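Side-chain contact in tRNA-splicing endonuclease (Sulfolobus tokodaii, PDB 2CV8), which probably cuts precursor tRNAs at both splice sites to release the intron, leaving halves with 2',3'-cyclic phosphate and 5'-hydroxyl ends: residues B[91-96]-B[112-117]. Sequence-based numbering, arbitrary orientation.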
# COMPACT_ATOMS: atom_id res chain seq x y z
N TYR B 91 0.76 0.01 18.93
CA TYR B 91 -0.20 0.36 19.97
C TYR B 91 -1.12 1.47 19.47
O TYR B 91 -2.30 1.51 19.81
CB TYR B 91 0.51 0.80 21.25
CG TYR B 91 -0.47 1.22 22.33
CD1 TYR B 91 -1.20 0.26 23.05
CD2 TYR B 91 -0.76 2.57 22.56
CE1 TYR B 91 -2.18 0.64 23.97
CE2 TYR B 91 -1.74 2.95 23.46
CZ TYR B 91 -2.45 1.98 24.17
OH TYR B 91 -3.42 2.37 25.06
N SER B 92 -0.58 2.37 18.67
CA SER B 92 -1.38 3.47 18.14
C SER B 92 -2.54 2.96 17.31
O SER B 92 -3.67 3.44 17.47
CB SER B 92 -0.51 4.42 17.31
OG SER B 92 0.41 5.12 18.14
N VAL B 93 -2.28 1.98 16.44
CA VAL B 93 -3.36 1.43 15.62
C VAL B 93 -4.25 0.53 16.49
O VAL B 93 -5.48 0.57 16.37
CB VAL B 93 -2.84 0.59 14.42
CG1 VAL B 93 -4.02 0.13 13.56
CG2 VAL B 93 -1.89 1.41 13.56
N TYR B 94 -3.65 -0.28 17.35
CA TYR B 94 -4.45 -1.15 18.20
C TYR B 94 -5.48 -0.33 18.95
O TYR B 94 -6.69 -0.59 18.87
CB TYR B 94 -3.59 -1.87 19.24
CG TYR B 94 -4.42 -2.82 20.08
CD1 TYR B 94 -4.69 -4.11 19.65
CD2 TYR B 94 -4.99 -2.41 21.27
CE1 TYR B 94 -5.50 -4.97 20.37
CE2 TYR B 94 -5.81 -3.25 22.01
CZ TYR B 94 -6.07 -4.53 21.55
OH TYR B 94 -6.92 -5.33 22.26
N GLU B 95 -4.98 0.66 19.69
CA GLU B 95 -5.81 1.54 20.49
C GLU B 95 -6.89 2.26 19.68
O GLU B 95 -8.07 2.21 20.01
CB GLU B 95 -4.93 2.57 21.18
CG GLU B 95 -5.68 3.52 22.07
CD GLU B 95 -4.79 4.63 22.58
OE1 GLU B 95 -4.29 5.40 21.73
OE2 GLU B 95 -4.58 4.71 23.81
N ASP B 96 -6.46 2.94 18.61
CA ASP B 96 -7.37 3.68 17.75
C ASP B 96 -8.49 2.79 17.24
O ASP B 96 -9.66 3.16 17.30
CB ASP B 96 -6.59 4.28 16.58
CG ASP B 96 -7.46 5.15 15.66
OD1 ASP B 96 -7.87 4.67 14.58
OD2 ASP B 96 -7.72 6.32 16.02
N ALA B 112 0.02 -10.19 8.74
CA ALA B 112 -0.31 -8.80 8.99
C ALA B 112 -0.21 -8.58 10.49
O ALA B 112 -0.03 -9.53 11.25
CB ALA B 112 -1.71 -8.49 8.51
N ASP B 113 -0.32 -7.33 10.92
CA ASP B 113 -0.24 -7.03 12.34
C ASP B 113 -1.53 -7.36 13.06
O ASP B 113 -1.52 -8.02 14.10
CB ASP B 113 0.09 -5.55 12.56
CG ASP B 113 1.48 -5.19 12.07
OD1 ASP B 113 2.44 -5.91 12.43
OD2 ASP B 113 1.60 -4.19 11.33
N PHE B 114 -2.65 -6.93 12.50
CA PHE B 114 -3.93 -7.19 13.14
C PHE B 114 -5.00 -7.80 12.26
O PHE B 114 -4.95 -7.69 11.03
CB PHE B 114 -4.48 -5.88 13.72
CG PHE B 114 -3.51 -5.15 14.60
CD1 PHE B 114 -3.06 -3.88 14.25
CD2 PHE B 114 -3.05 -5.73 15.79
CE1 PHE B 114 -2.16 -3.18 15.07
CE2 PHE B 114 -2.15 -5.04 16.62
CZ PHE B 114 -1.71 -3.77 16.25
N ALA B 115 -5.96 -8.44 12.91
CA ALA B 115 -7.12 -9.04 12.26
C ALA B 115 -8.28 -8.30 12.93
O ALA B 115 -8.71 -8.66 14.02
CB ALA B 115 -7.20 -10.51 12.53
N VAL B 116 -8.78 -7.26 12.27
CA VAL B 116 -9.85 -6.46 12.81
C VAL B 116 -11.24 -6.99 12.45
O VAL B 116 -11.50 -7.33 11.29
CB VAL B 116 -9.72 -5.00 12.33
CG1 VAL B 116 -10.68 -4.12 13.07
CG2 VAL B 116 -8.29 -4.53 12.55
N TYR B 117 -12.11 -7.06 13.45
CA TYR B 117 -13.49 -7.55 13.29
C TYR B 117 -14.58 -6.57 13.71
O TYR B 117 -14.44 -5.84 14.69
CB TYR B 117 -13.72 -8.80 14.15
CG TYR B 117 -12.90 -10.01 13.80
CD1 TYR B 117 -11.54 -10.06 14.09
CD2 TYR B 117 -13.49 -11.11 13.18
CE1 TYR B 117 -10.78 -11.19 13.77
CE2 TYR B 117 -12.74 -12.23 12.85
CZ TYR B 117 -11.39 -12.26 13.15
OH TYR B 117 -10.64 -13.34 12.78
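In the catalytic C-terminal domain, helix 87-99 packs on the mixed sheet at strand 114-117, and Phe114 carries the contact by reaching from the strand to Val93 and Tyr94 on the helix. The backbones stay well apart, with 7.9 Å between the CA atoms of Tyr94 and Phe114, and the side chain of Phe114 bridges the gap. Its CG lies anti to the carbonyl carbon (chi1 -52°), which carries the ring from the strand toward the helix. There the far end of the ring meets two successive residues. CE1 of Phe114 comes within 3.9 Å of CB of Val93, an oblique approach, and Val93 CG1 adds a second, slightly longer touch, 4.1 Å from the same CE1. The ring tip, Phe114 CZ, rests 4.0 Å from CB of Tyr94. The neighbouring ring atom, Phe114 CE2, comes to 4.1 Å from Tyr94 CD1, arriving at the edge of the tyrosine ring near its plane; the two side chains cross at about a right angle. All three residues are buried and the touching side-chain atoms are carbon, so the join is apolar. Within the strand's own segment, CB of Asp113 lies over one face of the phenyl ring, 3.9 Å above its plane and displaced toward the rim. An alanine in place of Phe114 would probably deprive Val93 and Tyr94 of this apolar partner and open a gap between helix and strand. Asp113 and Phe114 both face Val130 in a classic beta bulge, with Phe114 three residues before Tyr117, a predicted active-site residue. Leu90 of the same helix also touches Phe114, Val93 packs on Ala132 of strand 128-134, and Tyr94 reaches Ile51 and Glu52 of helix 50-58, placing helix 87-99 between that helix and the catalytic sheet.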